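Local coordinates for protein ochratoxinase (PDB 4C65) that hydrolyses the amide bond of the mycotoxin ochratoxin A, releasing phenylalanine, as a zinc-dependent carboxypeptidase of the amidohydrolase superfamily, at residues Y321-L333 with G354-N368. Sequence-based numbering, arbitrary orientation.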
loop_
_atom_site.group_PDB
_atom_site.type_symbol
_atom_site.label_atom_id
_atom_site.label_comp_id
_atom_site.label_asym_id
_atom_site.label_seq_id
_atom_site.Cartn_x
_atom_site.Cartn_y
_atom_site.Cartn_z
ATOM N N TYR A 321 1.758 -47.222 12.920
ATOM C CA TYR A 321 0.573 -47.660 12.173
ATOM C C TYR A 321 0.125 -49.037 12.627
ATOM O O TYR A 321 -1.038 -49.245 12.954
ATOM C CB TYR A 321 0.877 -47.688 10.662
ATOM C CG TYR A 321 -0.317 -47.775 9.719
ATOM C CD1 TYR A 321 -1.628 -47.499 10.149
ATOM C CD2 TYR A 321 -0.124 -48.080 8.372
ATOM C CE1 TYR A 321 -2.705 -47.566 9.265
ATOM C CE2 TYR A 321 -1.191 -48.139 7.480
ATOM C CZ TYR A 321 -2.470 -47.872 7.921
ATOM O OH TYR A 321 -3.507 -47.930 7.035
ATOM N N GLN A 322 1.066 -49.973 12.648
ATOM C CA GLN A 322 0.770 -51.342 13.063
ATOM C C GLN A 322 0.233 -51.341 14.484
ATOM O O GLN A 322 -0.719 -52.059 14.792
ATOM C CB GLN A 322 2.020 -52.218 12.977
ATOM C CG GLN A 322 2.452 -52.518 11.554
ATOM C CD GLN A 322 3.815 -53.159 11.462
ATOM O OE1 GLN A 322 4.554 -53.240 12.446
ATOM N NE2 GLN A 322 4.164 -53.612 10.285
ATOM N N GLY A 323 0.866 -50.551 15.347
ATOM C CA GLY A 323 0.473 -50.493 16.744
ATOM C C GLY A 323 -0.936 -49.958 16.915
ATOM O O GLY A 323 -1.703 -50.461 17.744
ATOM N N ALA A 324 -1.277 -48.952 16.125
ATOM C CA ALA A 324 -2.589 -48.343 16.202
ATOM C C ALA A 324 -3.660 -49.296 15.714
ATOM O O ALA A 324 -4.775 -49.300 16.231
ATOM C CB ALA A 324 -2.625 -47.053 15.407
ATOM N N ILE A 325 -3.334 -50.087 14.703
ATOM C CA ILE A 325 -4.272 -51.087 14.193
ATOM C C ILE A 325 -4.497 -52.139 15.277
ATOM O O ILE A 325 -5.634 -52.466 15.586
ATOM C CB ILE A 325 -3.754 -51.736 12.893
ATOM C CG1 ILE A 325 -3.839 -50.726 11.750
ATOM C CG2 ILE A 325 -4.548 -53.000 12.540
ATOM C CD1 ILE A 325 -2.943 -51.043 10.568
ATOM N N LYS A 326 -3.393 -52.626 15.847
ATOM C CA LYS A 326 -3.398 -53.657 16.877
ATOM C C LYS A 326 -4.145 -53.150 18.122
ATOM O O LYS A 326 -4.910 -53.891 18.733
ATOM C CB LYS A 326 -1.934 -54.123 17.174
ATOM C CG LYS A 326 -1.568 -55.416 16.489
ATOM C CD LYS A 326 -0.381 -56.069 17.207
ATOM C CE LYS A 326 0.360 -57.179 16.382
ATOM N NZ LYS A 326 1.199 -56.590 15.288
ATOM N N ALA A 327 -3.990 -51.876 18.455
ATOM C CA ALA A 327 -4.628 -51.326 19.655
ATOM C C ALA A 327 -6.093 -50.961 19.453
ATOM O O ALA A 327 -6.781 -50.615 20.407
ATOM C CB ALA A 327 -3.861 -50.107 20.134
ATOM N N GLY A 328 -6.579 -51.024 18.228
ATOM C CA GLY A 328 -7.988 -50.754 17.956
ATOM C C GLY A 328 -8.345 -49.279 17.829
ATOM O O GLY A 328 -9.492 -48.908 17.995
ATOM N N VAL A 329 -7.362 -48.437 17.499
ATOM C CA VAL A 329 -7.608 -47.027 17.107
ATOM C C VAL A 329 -8.421 -47.012 15.832
ATOM O O VAL A 329 -8.193 -47.838 14.949
ATOM C CB VAL A 329 -6.288 -46.276 16.844
ATOM C CG1 VAL A 329 -6.549 -44.816 16.479
ATOM C CG2 VAL A 329 -5.364 -46.367 18.059
ATOM N N THR A 330 -9.376 -46.100 15.740
ATOM C CA THR A 330 -10.192 -45.987 14.549
ATOM C C THR A 330 -9.377 -45.385 13.390
ATOM O O THR A 330 -8.813 -44.296 13.526
ATOM C CB THR A 330 -11.391 -45.080 14.799
ATOM O OG1 THR A 330 -12.129 -45.571 15.905
ATOM C CG2 THR A 330 -12.282 -45.027 13.576
ATOM N N ILE A 331 -9.327 -46.095 12.272
ATOM C CA ILE A 331 -8.456 -45.739 11.184
ATOM C C ILE A 331 -9.247 -45.458 9.922
ATOM O O ILE A 331 -10.259 -46.097 9.651
ATOM C CB ILE A 331 -7.436 -46.870 10.955
ATOM C CG1 ILE A 331 -6.525 -46.950 12.173
ATOM C CG2 ILE A 331 -6.580 -46.628 9.715
ATOM C CD1 ILE A 331 -6.099 -48.345 12.482
ATOM N N ALA A 332 -8.778 -44.484 9.151
ATOM C CA ALA A 332 -9.272 -44.268 7.797
ATOM C C ALA A 332 -8.075 -44.136 6.879
ATOM O O ALA A 332 -6.941 -43.922 7.336
ATOM C CB ALA A 332 -10.148 -43.045 7.716
ATOM N N LEU A 333 -8.312 -44.311 5.586
ATOM C CA LEU A 333 -7.227 -44.351 4.616
ATOM C C LEU A 333 -7.095 -43.031 3.864
ATOM O O LEU A 333 -8.087 -42.422 3.463
ATOM C CB LEU A 333 -7.415 -45.489 3.594
ATOM C CG LEU A 333 -7.414 -46.895 4.168
ATOM C CD1 LEU A 333 -7.346 -47.915 3.054
ATOM C CD2 LEU A 333 -6.258 -47.127 5.130
ATOM N N GLY A 354 0.285 -52.454 7.298
ATOM C CA GLY A 354 -0.428 -52.236 8.549
ATOM C C GLY A 354 -0.811 -53.521 9.243
ATOM O O GLY A 354 -0.813 -53.594 10.463
ATOM N N GLY A 355 -1.142 -54.533 8.451
ATOM C CA GLY A 355 -1.585 -55.808 8.978
ATOM C C GLY A 355 -3.097 -55.927 9.086
ATOM O O GLY A 355 -3.604 -56.817 9.778
ATOM N N MET A 356 -3.828 -55.037 8.406
ATOM C CA MET A 356 -5.293 -55.154 8.321
ATOM C C MET A 356 -5.702 -56.354 7.486
ATOM O O MET A 356 -4.955 -56.783 6.609
ATOM C CB MET A 356 -5.892 -53.916 7.670
ATOM C CG MET A 356 -5.822 -52.670 8.532
ATOM S SD MET A 356 -6.947 -51.416 7.917
ATOM C CE MET A 356 -6.529 -50.034 8.963
ATOM N N THR A 357 -6.871 -56.909 7.775
ATOM C CA THR A 357 -7.508 -57.842 6.847
ATOM C C THR A 357 -8.021 -57.015 5.680
ATOM O O THR A 357 -8.241 -55.814 5.824
ATOM C CB THR A 357 -8.699 -58.596 7.482
ATOM O OG1 THR A 357 -9.665 -57.648 7.946
ATOM C CG2 THR A 357 -8.249 -59.471 8.649
ATOM N N PRO A 358 -8.172 -57.636 4.513
ATOM C CA PRO A 358 -8.794 -56.897 3.432
ATOM C C PRO A 358 -10.130 -56.266 3.840
ATOM O O PRO A 358 -10.428 -55.150 3.438
ATOM C CB PRO A 358 -8.976 -57.961 2.352
ATOM C CG PRO A 358 -7.850 -58.921 2.584
ATOM C CD PRO A 358 -7.664 -58.951 4.073
ATOM N N LEU A 359 -10.917 -56.986 4.636
ATOM C CA LEU A 359 -12.211 -56.471 5.090
ATOM C C LEU A 359 -12.051 -55.233 5.991
ATOM O O LEU A 359 -12.821 -54.272 5.880
ATOM C CB LEU A 359 -13.000 -57.559 5.816
ATOM C CG LEU A 359 -14.472 -57.281 6.105
ATOM C CD1 LEU A 359 -15.261 -57.082 4.825
ATOM C CD2 LEU A 359 -15.028 -58.442 6.890
ATOM N N GLU A 360 -11.045 -55.250 6.864
ATOM C CA GLU A 360 -10.744 -54.074 7.701
ATOM C C GLU A 360 -10.239 -52.902 6.878
ATOM O O GLU A 360 -10.590 -51.750 7.146
ATOM C CB GLU A 360 -9.722 -54.424 8.766
ATOM C CG GLU A 360 -10.286 -55.257 9.910
ATOM C CD GLU A 360 -9.191 -55.946 10.726
ATOM O OE1 GLU A 360 -7.993 -55.847 10.408
ATOM O OE2 GLU A 360 -9.524 -56.648 11.692
ATOM N N ALA A 361 -9.425 -53.197 5.870
ATOM C CA ALA A 361 -8.912 -52.171 4.971
ATOM C C ALA A 361 -10.048 -51.456 4.260
ATOM O O ALA A 361 -10.062 -50.225 4.169
ATOM C CB ALA A 361 -7.962 -52.777 3.956
ATOM N N ILE A 362 -11.003 -52.232 3.786
ATOM C CA ILE A 362 -12.179 -51.674 3.128
ATOM C C ILE A 362 -13.010 -50.824 4.074
ATOM O O ILE A 362 -13.495 -49.772 3.685
ATOM C CB ILE A 362 -13.023 -52.781 2.469
ATOM C CG1 ILE A 362 -12.296 -53.270 1.200
ATOM C CG2 ILE A 362 -14.424 -52.280 2.119
ATOM C CD1 ILE A 362 -12.900 -54.496 0.555
ATOM N N LYS A 363 -13.124 -51.256 5.326
ATOM C CA LYS A 363 -13.824 -50.503 6.377
ATOM C C LYS A 363 -13.175 -49.138 6.597
ATOM O O LYS A 363 -13.843 -48.112 6.709
ATOM C CB LYS A 363 -13.785 -51.308 7.670
ATOM C CG LYS A 363 -14.513 -50.660 8.825
ATOM C CD LYS A 363 -14.235 -51.277 10.178
ATOM C CE LYS A 363 -15.101 -50.610 11.154
ATOM N NZ LYS A 363 -15.685 -51.392 12.265
ATOM N N ALA A 364 -11.856 -49.140 6.623
ATOM C CA ALA A 364 -11.081 -47.910 6.786
ATOM C C ALA A 364 -11.221 -46.964 5.579
ATOM O O ALA A 364 -11.026 -45.756 5.725
ATOM C CB ALA A 364 -9.613 -48.243 7.025
ATOM N N ALA A 365 -11.564 -47.500 4.413
ATOM C CA ALA A 365 -11.747 -46.668 3.233
ATOM C C ALA A 365 -13.205 -46.359 2.911
ATOM O O ALA A 365 -13.490 -45.620 1.968
ATOM C CB ALA A 365 -11.094 -47.318 2.041
ATOM N N THR A 366 -14.125 -46.921 3.685
ATOM C CA THR A 366 -15.537 -46.723 3.455
ATOM C C THR A 366 -16.238 -46.300 4.715
ATOM O O THR A 366 -16.444 -45.118 4.940
ATOM C CB THR A 366 -16.188 -47.986 2.842
ATOM O OG1 THR A 366 -16.063 -49.119 3.722
ATOM C CG2 THR A 366 -15.545 -48.315 1.534
ATOM N N ALA A 367 -16.566 -47.248 5.582
ATOM C CA ALA A 367 -17.405 -46.970 6.756
ATOM C C ALA A 367 -16.806 -45.918 7.706
ATOM O O ALA A 367 -17.536 -45.093 8.240
ATOM C CB ALA A 367 -17.730 -48.259 7.513
ATOM N N ASN A 368 -15.501 -45.978 7.930
ATOM C CA ASN A 368 -14.829 -45.100 8.884
ATOM C C ASN A 368 -14.503 -43.765 8.294
ATOM O O ASN A 368 -14.338 -42.794 9.010
ATOM C CB ASN A 368 -13.517 -45.716 9.362
ATOM C CG ASN A 368 -13.719 -46.866 10.337
ATOM O OD1 ASN A 368 -14.799 -47.081 10.880
ATOM N ND2 ASN A 368 -12.655 -47.619 10.554
HETATM O O HOH W 1 -10.537 -43.472 3.446
#
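Met356 reaches Ile331 and Ile325 with an extended chain. Its CE lies 3.5 Å from Ile331 CG2, tighter than a usual carbon contact, and also touches Ile331 CB and CD1. Ile325 crosses the methionine at about a right angle, with its CD1 3.9 Å from Met356 CG. The same CD1 sits over one face of the Tyr321 ring, offset toward the rim, and packs 3.4 Å from Gly354 CA. Gly354 has no side chain, and its backbone packs against Tyr321, Gln322 and Ile325 of helix 304-327. Further along, Leu333 lies on the helix: CG and CD2 meet the Ala364 methyl, while CD1 meets Ala361 O and reaches Ala365 CB at 3.9 Å. Leu333 CG lies anti to its carbonyl carbon (chi1 -62°), which puts it against Ala364.

The contact belongs to the TIM barrel. Helix 304-327 leads through a Schellman turn at Gly328 into the short, weakly bonded strand at about 331-332, which lies beside strand 283-285. Helix 358-365 begins with a capping box of Thr357 and Glu360 and packs Ala364 and Ala365 against Ile331 to Leu333.

Two hydrogen bonds join the segments. Asn368 ND2 donates to Ile331 O at 3.0 Å, approaching in the carbonyl plane. Leu333 N donates to Ala364 O at 3.1 Å, but from well above the carbonyl plane and with an N-H...O angle of 137°. Ala364 O also receives a CA-H contact from Ala332 CA at 3.1 Å. A water lies within hydrogen-bonding distance of Leu333 O and Ala364 O and may donate to either. The Leu333 side chain is about 8 Å from that of the zinc ligand His69.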